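PDB 4IRN: prolyl-ACP dehydrogenase from Oscillatoria sp., which oxidises the prolyl group carried on an acyl carrier protein, using FAD, in the biosynthesis of the cyanotoxin anatoxin-a. Local coordinates for residues A[113-117]-A[118-122]; A[169-172]-A[173-176]; A[207-210]-A[211-215]; A[403-406]-A[407-411]. All coordinates share one frame; numbering follows the deposited sequence.

How the contacts relate
The four contacts are local turns and helix segments set in series along one chain of the acyl-CoA dehydrogenase fold. Contact 1 joins helix 101-114 to helix 118-138 in the N-terminal helical domain. Contacts 2 and 3 belong to the middle beta domain, with centres about 9 Å apart. They meet where Thr176 and Thr208 share backbone hydrogen bonding and where Tyr172 packs on Lys215. Contact 4 lies on helix 403-414 in the C-terminal helical domain, its centre about 17 Å from that of contact 2. Ser169 of contact 2 packs against Ile405 of contact 4, and both contacts meet the same FAD. Three domains of the chain thus contribute to one cofactor site, since Phe122 of contact 1 also lines it.

Contact 1. Residues A[113-117]-A[118-122]; sequences YGCKD and NGLIF
Asp117 turns its carboxylate over the first turn of the helix that follows and crosses the side chain of Leu120 at about a right angle. With CG anti to the backbone N (chi1 -163°), OD1 reaches forward to Leu120 N at 3.0 Å. The N-H comes from above the carboxylate plane. This is an N-cap bond, and Asp117 is the N-cap residue. OD1 also accepts a hydrogen bond from the Thr243 hydroxyl, so two partners hold the group. The first turn is closed by Ile121 N, which bonds to Asp117 O at 3.3 Å.

Ile121 lays CG1 and CD1 along that same carbonyl, and CD1 lies 4.0 Å from Cys115 CB. Cys115 SG approaches Leu120 CD2 at 4.3 Å. Cys115, Leu120 and Ile121 thus make loose apolar contacts across the turn. A water lies 2.7 Å from Cys115 O and 2.5 Å from Asn118 OD1. Asn118 ND2 is bonded to Glu389 and Asp392.

The turn links helix 101-114 to helix 118-138. Leu120 packs on helix 74-83, Asp117 touches helix 63-69, and Ile121 and Asn118 lie against helix 285-304.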
# COMPACT_ATOMS: atom_id res chain seq x y z
N TYR A 113 24.35 1.54 -13.24
CA TYR A 113 24.45 2.95 -12.90
C TYR A 113 25.05 3.75 -14.07
O TYR A 113 24.54 4.82 -14.41
CB TYR A 113 25.29 3.13 -11.60
CG TYR A 113 25.53 4.58 -11.21
CD1 TYR A 113 26.57 5.32 -11.78
CD2 TYR A 113 24.68 5.23 -10.30
CE1 TYR A 113 26.75 6.67 -11.47
CE2 TYR A 113 24.90 6.56 -9.94
CZ TYR A 113 25.94 7.28 -10.52
OH TYR A 113 26.08 8.62 -10.24
N GLY A 114 26.13 3.22 -14.67
CA GLY A 114 26.84 3.85 -15.78
C GLY A 114 26.22 3.72 -17.15
O GLY A 114 26.42 4.59 -18.00
N CYS A 115 25.50 2.62 -17.40
CA CYS A 115 24.85 2.34 -18.69
C CYS A 115 23.35 2.59 -18.61
O CYS A 115 22.67 2.01 -17.76
CB CYS A 115 25.15 0.92 -19.15
SG CYS A 115 24.53 0.52 -20.81
N LYS A 116 22.84 3.47 -19.49
CA LYS A 116 21.42 3.85 -19.51
C LYS A 116 20.57 2.89 -20.36
O LYS A 116 19.34 2.88 -20.22
CB LYS A 116 21.26 5.31 -19.97
CG LYS A 116 21.69 6.36 -18.95
CD LYS A 116 21.45 7.76 -19.48
CE LYS A 116 21.64 8.82 -18.43
NZ LYS A 116 21.51 10.18 -18.99
N ASP A 117 21.20 2.11 -21.24
CA ASP A 117 20.54 1.17 -22.14
C ASP A 117 20.16 -0.09 -21.37
O ASP A 117 20.93 -1.05 -21.30
CB ASP A 117 21.44 0.86 -23.36
CG ASP A 117 20.73 0.22 -24.55
OD1 ASP A 117 19.81 -0.59 -24.33
OD2 ASP A 117 21.17 0.46 -25.70
N ASN A 118 18.95 -0.08 -20.80
CA ASN A 118 18.41 -1.18 -20.01
C ASN A 118 18.15 -2.44 -20.84
O ASN A 118 18.29 -3.55 -20.32
CB ASN A 118 17.16 -0.74 -19.22
CG ASN A 118 17.43 0.40 -18.27
OD1 ASN A 118 18.25 0.31 -17.37
ND2 ASN A 118 16.75 1.52 -18.48
N GLY A 119 17.80 -2.26 -22.11
CA GLY A 119 17.56 -3.36 -23.04
C GLY A 119 18.80 -4.17 -23.32
O GLY A 119 18.74 -5.41 -23.36
N LEU A 120 19.97 -3.48 -23.47
CA LEU A 120 21.27 -4.11 -23.71
C LEU A 120 21.66 -4.91 -22.48
O LEU A 120 22.04 -6.08 -22.61
CB LEU A 120 22.36 -3.06 -24.05
CG LEU A 120 23.81 -3.57 -24.21
CD1 LEU A 120 24.08 -4.12 -25.61
CD2 LEU A 120 24.79 -2.47 -23.89
N ILE A 121 21.51 -4.29 -21.29
CA ILE A 121 21.78 -4.89 -19.99
C ILE A 121 20.97 -6.21 -19.83
O ILE A 121 21.54 -7.23 -19.44
CB ILE A 121 21.52 -3.87 -18.84
CG1 ILE A 121 22.54 -2.70 -18.89
CG2 ILE A 121 21.55 -4.57 -17.49
CD1 ILE A 121 22.11 -1.41 -18.14
N PHE A 122 19.66 -6.18 -20.18
CA PHE A 122 18.78 -7.34 -20.10
C PHE A 122 19.24 -8.44 -21.07
O PHE A 122 19.32 -9.61 -20.67
CB PHE A 122 17.30 -6.95 -20.31
CG PHE A 122 16.35 -8.09 -20.60
CD1 PHE A 122 16.17 -9.13 -19.69
CD2 PHE A 122 15.61 -8.12 -21.78
CE1 PHE A 122 15.30 -10.18 -19.97
CE2 PHE A 122 14.72 -9.17 -22.05
CZ PHE A 122 14.57 -10.19 -21.14
O HOH W 1 20.19 1.80 -16.71

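Contact 2. Residues A[169-172]-A[173-176]; sequences SDIY and SLKT. With FAD (flavin-adenine dinucleotide), chain I.
Asp170 bonds Ser173 twice, once through its backbone and once through its side chain, although neither residue lies in a regular helix. Ser173 OG donates to Asp170 OD2 at 3.0 Å, arriving from above the carboxylate plane. Ser173 N bonds to Asp170 O at 3.3 Å. Asp170 is the centre of an inverse gamma turn, and its CG stands anti to the backbone N (chi1 -175°), which brings the carboxylate alongside the serine hydroxyl. OD2 has a second, weak partner in Phe308 N of the second subunit.

One residue further on, Ile171 and Leu174 lie side by side and point the same way. Their tips meet at Ile171 CD1 and Leu174 CD2, 3.9 Å apart. Leu174 N makes a weak bond to Ile171 O. The ring of Tyr172 has Ile171 CG2 over one face, offset toward the rim. Ile171 also packs on Ala162 and Phe272, and Leu174 on Phe206.

Ser169 begins the segment and holds the cofactor. Its OG donates to FAD O1A at 2.7 Å, and its N bonds the same phosphate oxygen at 3.0 Å. Backbone and hydroxyl thus grip one oxygen of the pyrophosphate. Ser169, just before this turn, belongs to the FAD site of an acyl-CoA dehydrogenase fold, in the loop between strands 158-161 and 177-181.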
# COMPACT_ATOMS: atom_id res chain seq x y z
N SER A 169 3.93 -19.89 -17.05
CA SER A 169 4.08 -20.16 -15.62
C SER A 169 4.14 -21.69 -15.40
O SER A 169 5.00 -22.16 -14.65
CB SER A 169 2.90 -19.57 -14.86
OG SER A 169 2.87 -18.15 -14.96
N ASP A 170 3.25 -22.44 -16.10
CA ASP A 170 3.17 -23.90 -16.06
C ASP A 170 4.18 -24.47 -17.07
O ASP A 170 3.80 -25.05 -18.10
CB ASP A 170 1.72 -24.39 -16.32
CG ASP A 170 1.46 -25.88 -16.18
OD1 ASP A 170 2.29 -26.59 -15.54
OD2 ASP A 170 0.41 -26.35 -16.69
N ILE A 171 5.47 -24.25 -16.78
CA ILE A 171 6.61 -24.66 -17.59
C ILE A 171 6.75 -26.17 -17.74
O ILE A 171 7.25 -26.63 -18.76
CB ILE A 171 7.92 -23.93 -17.17
CG1 ILE A 171 9.00 -23.96 -18.27
CG2 ILE A 171 8.46 -24.41 -15.81
CD1 ILE A 171 8.73 -23.05 -19.46
N TYR A 172 6.29 -26.94 -16.75
CA TYR A 172 6.35 -28.41 -16.78
C TYR A 172 5.49 -28.99 -17.90
O TYR A 172 5.80 -30.06 -18.42
CB TYR A 172 5.91 -28.98 -15.42
CG TYR A 172 6.53 -28.28 -14.23
CD1 TYR A 172 7.91 -28.28 -14.03
CD2 TYR A 172 5.75 -27.56 -13.33
CE1 TYR A 172 8.48 -27.64 -12.94
CE2 TYR A 172 6.31 -26.90 -12.23
CZ TYR A 172 7.68 -26.95 -12.04
OH TYR A 172 8.26 -26.31 -10.97
N SER A 173 4.42 -28.27 -18.28
CA SER A 173 3.48 -28.65 -19.32
C SER A 173 3.94 -28.29 -20.74
O SER A 173 3.11 -27.99 -21.61
CB SER A 173 2.10 -28.07 -19.02
OG SER A 173 1.44 -28.82 -18.01
N LEU A 174 5.28 -28.35 -21.00
CA LEU A 174 5.91 -28.10 -22.30
C LEU A 174 5.39 -29.10 -23.33
O LEU A 174 5.30 -30.30 -23.03
CB LEU A 174 7.44 -28.27 -22.25
CG LEU A 174 8.27 -27.27 -21.49
CD1 LEU A 174 9.72 -27.66 -21.46
CD2 LEU A 174 8.10 -25.90 -22.05
N LYS A 175 5.11 -28.61 -24.53
CA LYS A 175 4.66 -29.47 -25.62
C LYS A 175 5.76 -29.78 -26.64
O LYS A 175 5.63 -30.76 -27.36
CB LYS A 175 3.37 -28.93 -26.28
CG LYS A 175 2.15 -28.84 -25.35
CD LYS A 175 1.62 -30.22 -24.82
CE LYS A 175 0.66 -30.13 -23.65
NZ LYS A 175 0.99 -31.09 -22.55
N THR A 176 6.85 -28.97 -26.69
CA THR A 176 8.00 -29.18 -27.60
C THR A 176 8.59 -30.56 -27.38
O THR A 176 9.15 -30.84 -26.32
CB THR A 176 9.04 -28.02 -27.52
OG1 THR A 176 8.39 -26.79 -27.87
CG2 THR A 176 10.22 -28.23 -28.46
PA FAD I . 0.90 -16.75 -17.87
O1A FAD I . 1.93 -17.70 -17.41
O2A FAD I . -0.01 -17.05 -19.05
O5B FAD I . -0.12 -16.46 -16.70
C5B FAD I . -1.15 -15.47 -16.86
C4B FAD I . -1.30 -14.73 -15.56
O4B FAD I . -1.85 -15.61 -14.57
C3B FAD I . -0.01 -14.14 -15.00
O3B FAD I . -0.14 -12.73 -14.90
C2B FAD I . 0.20 -14.81 -13.63
O2B FAD I . 0.32 -13.82 -12.62
C1B FAD I . -1.08 -15.60 -13.38
N9A FAD I . -0.87 -16.98 -12.94
C8A FAD I . -0.54 -18.05 -13.74
N7A FAD I . -0.35 -19.16 -13.07
C5A FAD I . -0.56 -18.81 -11.75
C6A FAD I . -0.50 -19.54 -10.54
N6A FAD I . -0.20 -20.84 -10.47
N1A FAD I . -0.75 -18.88 -9.39
C2A FAD I . -1.06 -17.58 -9.46
N3A FAD I . -1.16 -16.79 -10.53
C4A FAD I . -0.89 -17.46 -11.66
N1 FAD I . 10.90 -17.03 -21.80
C2 FAD I . 11.89 -17.87 -22.26
O2 FAD I . 11.78 -19.09 -22.18
N3 FAD I . 13.04 -17.34 -22.85
C4 FAD I . 13.29 -16.00 -23.04
O4 FAD I . 14.34 -15.64 -23.57
C4X FAD I . 12.23 -15.11 -22.56
N5 FAD I . 12.39 -13.81 -22.73
C5X FAD I . 11.34 -12.98 -22.33
C6 FAD I . 11.50 -11.60 -22.50
C7 FAD I . 10.50 -10.71 -22.11
C7M FAD I . 10.74 -9.23 -22.23
C8 FAD I . 9.31 -11.21 -21.54
C8M FAD I . 8.21 -10.29 -21.09
C9 FAD I . 9.15 -12.58 -21.38
C9A FAD I . 10.14 -13.48 -21.76
N10 FAD I . 10.02 -14.89 -21.59
C10 FAD I . 11.04 -15.72 -21.96
C1' FAD I . 8.74 -15.44 -21.10
C2' FAD I . 8.50 -15.00 -19.66
O2' FAD I . 9.28 -15.77 -18.74
C3' FAD I . 7.01 -15.05 -19.32
O3' FAD I . 6.53 -13.73 -19.10
C4' FAD I . 6.66 -15.93 -18.12
O4' FAD I . 7.08 -17.27 -18.35
C5' FAD I . 5.19 -15.85 -17.73
O5' FAD I . 4.37 -16.44 -18.75
P FAD I . 3.10 -15.63 -19.31
O1P FAD I . 3.39 -14.18 -19.46
O2P FAD I . 2.85 -16.51 -20.51
O3P FAD I . 1.81 -15.51 -18.37

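Contact 3. Residues A[207-210]-A[211-215]; sequences ATID and PSLGK
A type I beta turn over residues 210-213 follows strand 202-208, and in it Asp210 meets Ser212 and Leu213 just beyond Pro211. Ser212 OG donates to Asp210 OD2 at 2.7 Å. The hydroxyl comes from above the carboxylate plane. Asp210 CG is anti to its own N (chi1 -171°), and Ser212 OG sits between its backbone N and carbonyl carbon (chi1 77°). These two torsions bring the groups together. The backbone bond that closes the turn adds a second tie: Leu213 N bonds to Asp210 O at 3.1 Å.

This stretch forms part of the connection from strand 202-208 to strand 218-224, which are antiparallel neighbours in the mixed sheet of the middle domain. Residues 211-213 have helical backbone angles without the regular bonds of a helix. Gly214 follows with a positive phi of 67°.

Leu213 folds back so that CD1 lies 3.8 Å from Asp210 CB. The same methyl lies 4.2 Å from Ile209 CD1. On the strand side Thr208 crosses Pro211 at about a right angle, and Thr208 CG2 lies 4.2 Å from Pro211 CG. Thr208 and Pro211 also touch Thr177 on strand 177-181, while Ile209 packs on Thr219 of strand 218-224.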
# COMPACT_ATOMS: atom_id res chain seq x y z
N ALA A 207 12.92 -29.12 -24.12
CA ALA A 207 11.97 -30.02 -24.80
C ALA A 207 11.65 -31.26 -23.95
O ALA A 207 12.18 -31.40 -22.85
CB ALA A 207 12.54 -30.43 -26.16
N THR A 208 10.76 -32.14 -24.45
CA THR A 208 10.37 -33.38 -23.77
C THR A 208 10.57 -34.62 -24.64
O THR A 208 10.22 -34.61 -25.82
CB THR A 208 8.98 -33.25 -23.09
OG1 THR A 208 8.73 -34.40 -22.29
CG2 THR A 208 7.84 -33.03 -24.09
N ILE A 209 11.17 -35.68 -24.06
CA ILE A 209 11.39 -36.94 -24.78
C ILE A 209 10.07 -37.73 -24.90
O ILE A 209 9.85 -38.41 -25.91
CB ILE A 209 12.55 -37.80 -24.20
CG1 ILE A 209 12.42 -37.98 -22.67
CG2 ILE A 209 13.89 -37.20 -24.60
CD1 ILE A 209 13.05 -39.24 -22.11
N ASP A 210 9.19 -37.59 -23.88
CA ASP A 210 7.86 -38.19 -23.81
C ASP A 210 6.95 -37.33 -22.94
O ASP A 210 7.20 -37.20 -21.74
CB ASP A 210 7.92 -39.64 -23.28
CG ASP A 210 6.62 -40.44 -23.37
OD1 ASP A 210 5.70 -40.01 -24.11
OD2 ASP A 210 6.54 -41.49 -22.72
N PRO A 211 5.88 -36.74 -23.53
CA PRO A 211 4.96 -35.89 -22.73
C PRO A 211 4.20 -36.60 -21.61
O PRO A 211 3.75 -35.94 -20.67
CB PRO A 211 4.00 -35.31 -23.79
CG PRO A 211 4.68 -35.55 -25.11
CD PRO A 211 5.47 -36.79 -24.94
N SER A 212 4.08 -37.94 -21.68
CA SER A 212 3.42 -38.75 -20.65
C SER A 212 4.21 -38.72 -19.33
O SER A 212 3.62 -38.88 -18.26
CB SER A 212 3.27 -40.19 -21.13
OG SER A 212 4.49 -40.91 -21.05
N LEU A 213 5.55 -38.53 -19.42
CA LEU A 213 6.44 -38.51 -18.27
C LEU A 213 6.32 -37.24 -17.45
O LEU A 213 6.62 -37.25 -16.26
CB LEU A 213 7.90 -38.73 -18.71
CG LEU A 213 8.27 -40.11 -19.26
CD1 LEU A 213 9.65 -40.08 -19.88
CD2 LEU A 213 8.20 -41.20 -18.17
N GLY A 214 5.87 -36.17 -18.10
CA GLY A 214 5.72 -34.86 -17.47
C GLY A 214 7.06 -34.26 -17.10
O GLY A 214 7.94 -34.15 -17.96
N LYS A 215 7.23 -33.92 -15.81
CA LYS A 215 8.44 -33.35 -15.21
C LYS A 215 9.68 -34.20 -15.49
O LYS A 215 10.76 -33.67 -15.77
CB LYS A 215 8.26 -33.24 -13.69
CG LYS A 215 7.53 -32.01 -13.21
CD LYS A 215 8.17 -31.50 -11.91
CE LYS A 215 7.47 -31.87 -10.63
NZ LYS A 215 8.47 -32.07 -9.54

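Contact 4. Residues A[403-406]-A[407-411]; sequences SEIQ and RVVIA. With FAD (flavin-adenine dinucleotide), chain I.
Arg407 reaches back along the helix over Ser403 and on to another chain, where its NH1 makes a salt bridge to Glu324 of the third subunit. A second salt bridge joins Glu404 OE2 to Lys321 of the second subunit. Glu404 bends at chi2 (74°) toward the cofactor, and its OE1 lies 2.5 Å from FAD O2B. The arginine chain is extended from CG to NE, and Arg407 CG lies 3.2 Å from Ser403 O.

Four backbone bonds carry the alpha-helix through the contact. Arg407 N bonds to Ser403 O at 3.2 Å, Val408 N meets Glu404 O, Val409 N meets Ile405 O, and Ile410 N meets Gln406 O at 2.8 Å. Val409 CG2 lies beside Ile405 O, and it is 4.4 Å from Ile405 CG2. Ile405 CD1 and Val408 CG2 form an apolar surface against the adenine, at 3.9 Å from FAD C5A and 3.7 Å from FAD N1A respectively. Farther out, Ile410 packs on Leu358 of helix 350-375.

One helix thus carries opposite charges to two different subunits while its apolar side meets the adenine. The geometry is consistent with a link between cofactor binding and subunit assembly.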
# COMPACT_ATOMS: atom_id res chain seq x y z
N SER A 403 5.46 -11.88 -10.72
CA SER A 403 5.45 -11.60 -9.28
C SER A 403 4.64 -12.65 -8.51
O SER A 403 5.08 -13.11 -7.46
CB SER A 403 4.93 -10.19 -9.01
OG SER A 403 5.80 -9.23 -9.60
N GLU A 404 3.50 -13.09 -9.09
CA GLU A 404 2.59 -14.10 -8.56
C GLU A 404 3.27 -15.47 -8.46
O GLU A 404 3.09 -16.15 -7.46
CB GLU A 404 1.32 -14.19 -9.41
CG GLU A 404 0.45 -12.93 -9.40
CD GLU A 404 0.96 -11.74 -10.19
OE1 GLU A 404 1.41 -11.93 -11.35
OE2 GLU A 404 0.90 -10.61 -9.66
N ILE A 405 4.06 -15.85 -9.48
CA ILE A 405 4.81 -17.11 -9.55
C ILE A 405 5.84 -17.19 -8.45
O ILE A 405 5.91 -18.23 -7.78
CB ILE A 405 5.39 -17.35 -10.98
CG1 ILE A 405 4.30 -17.85 -11.94
CG2 ILE A 405 6.63 -18.28 -11.01
CD1 ILE A 405 3.31 -18.95 -11.38
N GLN A 406 6.60 -16.10 -8.23
CA GLN A 406 7.63 -16.01 -7.18
C GLN A 406 6.98 -16.23 -5.82
O GLN A 406 7.49 -17.00 -5.03
CB GLN A 406 8.32 -14.63 -7.18
CG GLN A 406 8.64 -14.04 -8.55
CD GLN A 406 9.91 -14.53 -9.21
OE1 GLN A 406 10.76 -15.19 -8.61
NE2 GLN A 406 10.15 -14.03 -10.41
N ARG A 407 5.82 -15.56 -5.58
CA ARG A 407 5.02 -15.68 -4.34
C ARG A 407 4.63 -17.13 -4.11
O ARG A 407 4.76 -17.62 -2.99
CB ARG A 407 3.78 -14.79 -4.42
CG ARG A 407 4.09 -13.30 -4.42
CD ARG A 407 2.85 -12.46 -4.56
NE ARG A 407 3.16 -11.07 -4.87
CZ ARG A 407 3.50 -10.15 -3.96
NH1 ARG A 407 3.61 -10.49 -2.68
NH2 ARG A 407 3.76 -8.91 -4.33
N VAL A 408 4.19 -17.84 -5.20
CA VAL A 408 3.80 -19.25 -5.15
C VAL A 408 5.05 -20.10 -4.80
O VAL A 408 4.94 -20.98 -3.94
CB VAL A 408 3.11 -19.71 -6.47
CG1 VAL A 408 2.98 -21.23 -6.55
CG2 VAL A 408 1.74 -19.05 -6.62
N VAL A 409 6.22 -19.81 -5.42
CA VAL A 409 7.49 -20.50 -5.17
C VAL A 409 7.90 -20.31 -3.70
O VAL A 409 8.22 -21.30 -3.04
CB VAL A 409 8.59 -20.06 -6.18
CG1 VAL A 409 9.97 -20.58 -5.78
CG2 VAL A 409 8.24 -20.50 -7.60
N ILE A 410 7.83 -19.07 -3.17
CA ILE A 410 8.17 -18.75 -1.77
C ILE A 410 7.26 -19.53 -0.82
O ILE A 410 7.76 -20.17 0.12
CB ILE A 410 8.21 -17.21 -1.50
CG1 ILE A 410 9.32 -16.52 -2.34
CG2 ILE A 410 8.37 -16.88 0.01
CD1 ILE A 410 9.08 -15.06 -2.67
N ALA A 411 5.94 -19.53 -1.09
CA ALA A 411 4.94 -20.24 -0.29
C ALA A 411 5.24 -21.74 -0.18
O ALA A 411 5.09 -22.30 0.91
CB ALA A 411 3.55 -20.02 -0.87
PA FAD I . 0.90 -16.75 -17.87
O1A FAD I . 1.93 -17.70 -17.41
O2A FAD I . -0.01 -17.05 -19.05
O5B FAD I . -0.12 -16.46 -16.70
C5B FAD I . -1.15 -15.47 -16.86
C4B FAD I . -1.30 -14.73 -15.56
O4B FAD I . -1.85 -15.61 -14.57
C3B FAD I . -0.01 -14.14 -15.00
O3B FAD I . -0.14 -12.73 -14.90
C2B FAD I . 0.20 -14.81 -13.63
O2B FAD I . 0.32 -13.82 -12.62
C1B FAD I . -1.08 -15.60 -13.38
N9A FAD I . -0.87 -16.98 -12.94
C8A FAD I . -0.54 -18.05 -13.74
N7A FAD I . -0.35 -19.16 -13.07
C5A FAD I . -0.56 -18.81 -11.75
C6A FAD I . -0.50 -19.54 -10.54
N6A FAD I . -0.20 -20.84 -10.47
N1A FAD I . -0.75 -18.88 -9.39
C2A FAD I . -1.06 -17.58 -9.46
N3A FAD I . -1.16 -16.79 -10.53
C4A FAD I . -0.89 -17.46 -11.66
N1 FAD I . 10.90 -17.03 -21.80
C2 FAD I . 11.89 -17.87 -22.26
O2 FAD I . 11.78 -19.09 -22.18
N3 FAD I . 13.04 -17.34 -22.85
C4 FAD I . 13.29 -16.00 -23.04
O4 FAD I . 14.34 -15.64 -23.57
C4X FAD I . 12.23 -15.11 -22.56
N5 FAD I . 12.39 -13.81 -22.73
C5X FAD I . 11.34 -12.98 -22.33
C6 FAD I . 11.50 -11.60 -22.50
C7 FAD I . 10.50 -10.71 -22.11
C7M FAD I . 10.74 -9.23 -22.23
C8 FAD I . 9.31 -11.21 -21.54
C8M FAD I . 8.21 -10.29 -21.09
C9 FAD I . 9.15 -12.58 -21.38
C9A FAD I . 10.14 -13.48 -21.76
N10 FAD I . 10.02 -14.89 -21.59
C10 FAD I . 11.04 -15.72 -21.96
C1' FAD I . 8.74 -15.44 -21.10
C2' FAD I . 8.50 -15.00 -19.66
O2' FAD I . 9.28 -15.77 -18.74
C3' FAD I . 7.01 -15.05 -19.32
O3' FAD I . 6.53 -13.73 -19.10
C4' FAD I . 6.66 -15.93 -18.12
O4' FAD I . 7.08 -17.27 -18.35
C5' FAD I . 5.19 -15.85 -17.73
O5' FAD I . 4.37 -16.44 -18.75
P FAD I . 3.10 -15.63 -19.31
O1P FAD I . 3.39 -14.18 -19.46
O2P FAD I . 2.85 -16.51 -20.51
O3P FAD I . 1.81 -15.51 -18.37